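Local coordinates for aldehyde dehydrogenase 12 (Zea mays, PDB 6D97), which catalyses the NAD+-dependent oxidation of L-glutamate gamma-semialdehyde to glutamate, the last step of proline catabolism in plants, at residues A43-F48 with V227-E232; P219-D224 with M248-S253. All coordinates share one frame; numbering follows the deposited sequence.

The two contacts are neighbours, their centres about 10 Å apart, and they join at strand 249-251, the outermost strand of the parallel sheet. Interaction 2 pairs strand 218-223 with strand 249-251 and carries Lys222, which reaches the bound NAD. Interaction 1 lies beyond the edge strand 249-251, where Ser228 and helix 229-240, the helix linking the two strands, meet the N-terminal strand 43-49. The two are tied directly: Ser228 OG lies 2.7 Å from Asn252 OD1, a probable hydrogen bond, and Phe48 O lies 2.6 Å from Phe250 N, probably another. Interaction 1 stays outside the cofactor pocket, with the side chain of Ser228 about 8 Å from NAD.

Interaction 1: A43-F48 with V227-E232; sequences AEVQNF and VSIVME
Val45 sits at the tight centre of this contact, its two methyls split between Ser228 and Ile229. CG2 presses against the branch point of Ile229, 3.6 Å from its CB, and the two side chains cross at about a right angle. CG1 comes to 3.6 Å from Ser228 OG, a hydroxyl whose hydrogen bond goes to Asn252. Next to this apolar patch, Glu232 slides past Val45 in the opposite direction and accepts a hydrogen bond from Gln46 N: N to OE1 is 2.8 Å, nearly straight at 169°, using the anti lone pair of the oxygen. The bend of the glutamate at chi2 (-123°) brings OE1 to the strand, while OE2 forms a salt bridge with Arg236. With an alanine in place of Glu232, the Gln46 N-H would probably lose its acceptor and Arg236 its carboxylate, leaving the strand more weakly tied to the helix. The packing thins toward the start of the strand, where across this contact Ala43 CB reaches just the end of Ile229, 3.9 Å from CD1. Glu44 points away from the helix and is partly exposed; its OE1 stays 6.4 Å from Glu232 OE1, so the two like charges do not touch. What is joined is the four-stranded mixed sheet near the N-terminus and the helix of a beta-alpha-beta unit in the Rossmann-type NAD-binding domain.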
loop_
_atom_site.group_PDB
_atom_site.type_symbol
_atom_site.label_atom_id
_atom_site.label_comp_id
_atom_site.label_asym_id
_atom_site.label_seq_id
_atom_site.Cartn_x
_atom_site.Cartn_y
_atom_site.Cartn_z
ATOM N N ALA A 43 13.008 9.762 46.142
ATOM C CA ALA A 43 13.717 9.678 44.878
ATOM C C ALA A 43 13.736 11.047 44.213
ATOM O O ALA A 43 12.948 11.933 44.551
ATOM C CB ALA A 43 13.065 8.653 43.945
ATOM N N GLU A 44 14.646 11.216 43.259
ATOM C CA GLU A 44 14.707 12.441 42.480
ATOM C C GLU A 44 14.597 12.125 40.996
ATOM O O GLU A 44 15.013 11.057 40.534
ATOM C CB GLU A 44 15.991 13.236 42.756
ATOM C CG GLU A 44 17.293 12.519 42.458
ATOM C CD GLU A 44 18.491 13.453 42.550
ATOM O OE1 GLU A 44 19.077 13.780 41.493
ATOM O OE2 GLU A 44 18.833 13.874 43.679
ATOM N N VAL A 45 14.012 13.065 40.260
ATOM C CA VAL A 45 13.858 12.976 38.814
ATOM C C VAL A 45 14.638 14.122 38.190
ATOM O O VAL A 45 14.451 15.284 38.568
ATOM C CB VAL A 45 12.379 13.034 38.391
ATOM C CG1 VAL A 45 12.254 12.913 36.876
ATOM C CG2 VAL A 45 11.602 11.948 39.092
ATOM N N GLN A 46 15.506 13.795 37.244
ATOM C CA GLN A 46 16.366 14.781 36.615
ATOM C C GLN A 46 15.944 15.018 35.175
ATOM O O GLN A 46 15.188 14.247 34.577
ATOM C CB GLN A 46 17.831 14.336 36.665
ATOM C CG GLN A 46 18.361 14.124 38.071
ATOM C CD GLN A 46 19.796 13.655 38.082
ATOM O OE1 GLN A 46 20.068 12.455 38.060
ATOM N NE2 GLN A 46 20.728 14.601 38.103
ATOM N N ASN A 47 16.453 16.110 34.627
ATOM C CA ASN A 47 16.330 16.381 33.208
ATOM C C ASN A 47 17.513 15.774 32.465
ATOM O O ASN A 47 18.556 15.469 33.047
ATOM C CB ASN A 47 16.260 17.887 32.947
ATOM C CG ASN A 47 15.246 18.586 33.834
ATOM O OD1 ASN A 47 14.035 18.463 33.631
ATOM N ND2 ASN A 47 15.736 19.324 34.828
ATOM N N PHE A 48 17.334 15.594 31.161
ATOM C CA PHE A 48 18.412 15.191 30.270
ATOM C C PHE A 48 18.452 16.177 29.115
ATOM O O PHE A 48 17.465 16.317 28.384
ATOM C CB PHE A 48 18.209 13.764 29.757
ATOM C CG PHE A 48 19.415 13.183 29.082
ATOM C CD1 PHE A 48 20.433 12.617 29.829
ATOM C CD2 PHE A 48 19.526 13.190 27.703
ATOM C CE1 PHE A 48 21.539 12.074 29.215
ATOM C CE2 PHE A 48 20.630 12.648 27.084
ATOM C CZ PHE A 48 21.639 12.093 27.841
ATOM N N VAL A 227 4.432 11.979 37.356
ATOM C CA VAL A 227 4.758 10.611 36.973
ATOM C C VAL A 227 6.014 10.509 36.125
ATOM O O VAL A 227 6.359 9.409 35.686
ATOM C CB VAL A 227 3.579 9.944 36.238
ATOM C CG1 VAL A 227 2.320 10.026 37.074
ATOM C CG2 VAL A 227 3.375 10.601 34.887
ATOM N N SER A 228 6.721 11.615 35.880
ATOM C CA SER A 228 7.834 11.605 34.937
ATOM C C SER A 228 8.980 10.707 35.379
ATOM O O SER A 228 9.910 10.495 34.593
ATOM C CB SER A 228 8.361 13.025 34.717
ATOM O OG SER A 228 8.821 13.601 35.929
ATOM N N ILE A 229 8.939 10.187 36.609
ATOM C CA ILE A 229 9.989 9.286 37.073
ATOM C C ILE A 229 10.039 8.039 36.207
ATOM O O ILE A 229 11.111 7.459 35.998
ATOM C CB ILE A 229 9.783 8.938 38.565
ATOM C CG1 ILE A 229 11.039 8.285 39.144
ATOM C CG2 ILE A 229 8.574 8.025 38.758
ATOM C CD1 ILE A 229 11.080 8.274 40.668
ATOM N N VAL A 230 8.893 7.631 35.658
ATOM C CA VAL A 230 8.827 6.392 34.889
ATOM C C VAL A 230 9.624 6.529 33.600
ATOM O O VAL A 230 10.515 5.724 33.308
ATOM C CB VAL A 230 7.365 6.013 34.604
ATOM C CG1 VAL A 230 7.307 4.795 33.697
ATOM C CG2 VAL A 230 6.629 5.760 35.907
ATOM N N MET A 231 9.315 7.561 32.809
ATOM C CA MET A 231 10.051 7.769 31.566
ATOM C C MET A 231 11.513 8.084 31.828
ATOM O O MET A 231 12.367 7.783 30.990
ATOM C CB MET A 231 9.416 8.886 30.742
ATOM C CG MET A 231 8.386 8.394 29.761
ATOM S SD MET A 231 8.913 6.976 28.775
ATOM C CE MET A 231 10.123 7.740 27.702
ATOM N N GLU A 232 11.823 8.687 32.977
ATOM C CA GLU A 232 13.219 8.924 33.322
ATOM C C GLU A 232 13.973 7.605 33.434
ATOM O O GLU A 232 15.070 7.452 32.886
ATOM C CB GLU A 232 13.310 9.719 34.624
ATOM C CG GLU A 232 14.603 10.502 34.769
ATOM C CD GLU A 232 15.377 10.145 36.017
ATOM O OE1 GLU A 232 15.739 11.067 36.775
ATOM O OE2 GLU A 232 15.623 8.942 36.242
#

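Interaction 2: P219-D224 with M248-S253. With NAD (nicotinamide-adenine-dinucleotide), chain E.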
loop_
_atom_site.group_PDB
_atom_site.type_symbol
_atom_site.label_atom_id
_atom_site.label_comp_id
_atom_site.label_asym_id
_atom_site.label_seq_id
_atom_site.Cartn_x
_atom_site.Cartn_y
_atom_site.Cartn_z
ATOM N N PRO A 219 13.444 14.943 19.307
ATOM C CA PRO A 219 12.388 15.413 20.201
ATOM C C PRO A 219 12.904 15.887 21.547
ATOM O O PRO A 219 13.947 15.455 22.045
ATOM C CB PRO A 219 11.523 14.157 20.375
ATOM C CG PRO A 219 12.526 13.048 20.342
ATOM C CD PRO A 219 13.644 13.490 19.413
ATOM N N VAL A 220 12.144 16.805 22.131
ATOM C CA VAL A 220 12.220 17.109 23.552
ATOM C C VAL A 220 10.951 16.558 24.184
ATOM O O VAL A 220 9.840 16.831 23.709
ATOM C CB VAL A 220 12.393 18.617 23.814
ATOM C CG1 VAL A 220 11.243 19.427 23.215
ATOM C CG2 VAL A 220 12.530 18.876 25.305
ATOM N N LEU A 221 11.116 15.730 25.209
ATOM C CA LEU A 221 10.010 15.003 25.813
ATOM C C LEU A 221 9.687 15.591 27.178
ATOM O O LEU A 221 10.575 15.735 28.025
ATOM C CB LEU A 221 10.337 13.514 25.944
ATOM C CG LEU A 221 9.320 12.716 26.760
ATOM C CD1 LEU A 221 7.955 12.691 26.089
ATOM C CD2 LEU A 221 9.818 11.308 27.000
ATOM N N LYS A 222 8.419 15.930 27.384
ATOM C CA LYS A 222 7.941 16.438 28.663
ATOM C C LYS A 222 6.801 15.551 29.142
ATOM O O LYS A 222 5.788 15.405 28.449
ATOM C CB LYS A 222 7.485 17.893 28.539
ATOM C CG LYS A 222 7.069 18.536 29.851
ATOM C CD LYS A 222 5.637 19.034 29.777
ATOM C CE LYS A 222 5.251 19.823 31.017
ATOM N NZ LYS A 222 5.121 18.945 32.215
ATOM N N VAL A 223 6.973 14.959 30.320
ATOM C CA VAL A 223 5.951 14.145 30.963
ATOM C C VAL A 223 5.515 14.863 32.231
ATOM O O VAL A 223 6.334 15.504 32.900
ATOM C CB VAL A 223 6.469 12.724 31.273
ATOM C CG1 VAL A 223 5.391 11.874 31.938
ATOM C CG2 VAL A 223 6.971 12.061 29.995
ATOM N N ASP A 224 4.217 14.784 32.534
ATOM C CA ASP A 224 3.652 15.341 33.757
ATOM C C ASP A 224 4.535 15.010 34.947
ATOM O O ASP A 224 4.854 13.842 35.194
ATOM C CB ASP A 224 2.237 14.796 33.978
ATOM C CG ASP A 224 1.466 15.577 35.032
ATOM O OD1 ASP A 224 1.913 15.639 36.199
ATOM O OD2 ASP A 224 0.413 16.149 34.684
ATOM N N MET A 248 17.928 13.018 21.954
ATOM C CA MET A 248 16.702 13.520 22.560
ATOM C C MET A 248 17.011 14.242 23.863
ATOM O O MET A 248 18.073 14.064 24.467
ATOM C CB MET A 248 15.686 12.393 22.805
ATOM C CG MET A 248 16.070 11.383 23.886
ATOM S SD MET A 248 15.599 11.833 25.575
ATOM C CE MET A 248 13.813 11.794 25.473
ATOM N N ASP A 249 16.048 15.056 24.293
ATOM C CA ASP A 249 16.113 15.768 25.558
ATOM C C ASP A 249 14.882 15.440 26.394
ATOM O O ASP A 249 13.831 15.062 25.870
ATOM C CB ASP A 249 16.207 17.281 25.346
ATOM C CG ASP A 249 17.456 17.681 24.599
ATOM O OD1 ASP A 249 18.556 17.243 24.994
ATOM O OD2 ASP A 249 17.334 18.422 23.607
ATOM N N PHE A 250 15.022 15.620 27.705
ATOM C CA PHE A 250 13.975 15.302 28.670
ATOM C C PHE A 250 13.836 16.487 29.613
ATOM O O PHE A 250 14.783 16.813 30.334
ATOM C CB PHE A 250 14.339 14.022 29.433
ATOM C CG PHE A 250 13.260 13.507 30.341
ATOM C CD1 PHE A 250 12.000 13.196 29.851
ATOM C CD2 PHE A 250 13.528 13.290 31.684
ATOM C CE1 PHE A 250 11.018 12.701 30.693
ATOM C CE2 PHE A 250 12.555 12.798 32.533
ATOM C CZ PHE A 250 11.297 12.500 32.039
ATOM N N ILE A 251 12.680 17.147 29.599
ATOM C CA ILE A 251 12.464 18.343 30.406
ATOM C C ILE A 251 11.318 18.089 31.378
ATOM O O ILE A 251 10.296 17.497 31.009
ATOM C CB ILE A 251 12.189 19.587 29.536
ATOM C CG1 ILE A 251 12.023 20.827 30.421
ATOM C CG2 ILE A 251 10.964 19.386 28.655
ATOM C CD1 ILE A 251 12.074 22.145 29.668
ATOM N N ASN A 252 11.502 18.513 32.624
ATOM C CA ASN A 252 10.449 18.523 33.627
ATOM C C ASN A 252 10.126 19.973 33.962
ATOM O O ASN A 252 11.036 20.768 34.219
ATOM C CB ASN A 252 10.869 17.766 34.891
ATOM C CG ASN A 252 11.230 16.314 34.625
ATOM O OD1 ASN A 252 10.386 15.425 34.716
ATOM N ND2 ASN A 252 12.500 16.065 34.333
ATOM N N SER A 253 8.843 20.316 33.943
ATOM C CA SER A 253 8.421 21.686 34.214
ATOM C C SER A 253 6.911 21.697 34.384
ATOM O O SER A 253 6.226 20.713 34.093
ATOM C CB SER A 253 8.837 22.645 33.094
ATOM O OG SER A 253 8.099 22.396 31.909
HETATM P PA NAD E . -3.156 18.343 30.884
HETATM O O1A NAD E . -3.616 19.123 29.611
HETATM O O2A NAD E . -3.434 18.875 32.203
HETATM O O5B NAD E . -1.715 18.124 31.128
HETATM C C5B NAD E . -0.991 17.259 30.287
HETATM C C4B NAD E . 0.443 17.707 30.024
HETATM O O4B NAD E . 0.516 18.945 29.340
HETATM C C3B NAD E . 1.273 17.798 31.263
HETATM O O3B NAD E . 2.551 17.348 31.030
HETATM C C2B NAD E . 1.266 19.239 31.543
HETATM O O2B NAD E . 2.379 19.605 32.264
HETATM C C1B NAD E . 1.267 19.793 30.167
HETATM N N9A NAD E . 0.758 21.142 30.040
HETATM C C8A NAD E . -0.303 21.728 30.705
HETATM N N7A NAD E . -0.456 22.983 30.267
HETATM C C5A NAD E . 0.495 23.253 29.288
HETATM C C6A NAD E . 0.805 24.347 28.502
HETATM N N6A NAD E . 0.039 25.555 28.634
HETATM N N1A NAD E . 1.816 24.284 27.623
HETATM C C2A NAD E . 2.558 23.158 27.473
HETATM N N3A NAD E . 2.285 22.062 28.227
HETATM C C4A NAD E . 1.277 22.082 29.123
HETATM O O3 NAD E . -3.647 16.979 31.118
HETATM P PN NAD E . -4.553 16.489 32.328
HETATM O O1N NAD E . -4.958 15.036 31.886
HETATM O O2N NAD E . -3.764 16.388 33.601
HETATM O O5D NAD E . -5.809 17.292 32.535
HETATM O O HOH W 1 7.290 17.847 33.848
HETATM O O HOH W 2 9.149 15.305 32.124
#
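Lys222 NZ is gripped from several sides: it donates to Ser253 O at 2.8 Å, to the adenosine ribose hydroxyl O2B of NAD at 2.8 Å, and to water 1 at 2.9 Å. Ribose O3B, 3.2 Å from the same NZ, is a weaker, longer partner that must share a proton with another acceptor. The lysine leaves the strand with CG anti to its backbone N (chi1 -176°), then turns at chi2 and chi4, which brings the amine between the ribose and Ser253. Water 1 also accepts from Ser253 N and donates to Val223 O, so the same amine is braced from both segments. Asp224 follows beside the ribose, while its OD1 pairs with Lys226. The two strands are the first and last elements of a beta-alpha-beta crossover through helix 229-240, and they lie at one side of the parallel Rossmann-type sheet. Their N-to-C directions differ by 29°. Leu221 uses both its N-H and its C=O, N to Asp249 O at 2.9 Å and O to Ile251 N at 3.0 Å. Beyond it the strands part: Val223 N donates a hydrogen bond to water 2, which also lies close to Ile251 O. On one face Val220 CG2 packs on Ile251 CG2 at 3.7 Å, against Phe85 of helix 83-90. On the other, Leu221 and Phe250 run side by side, pointing the same way, with CD2 of the leucine 4.1 Å from CD1 of the ring; helix 229-240 covers the leucine through Met231 and the ring through Ile235. Val223 CG2 approaches the ring's edge, and its side chain also touches Pro205 of helix 203-214.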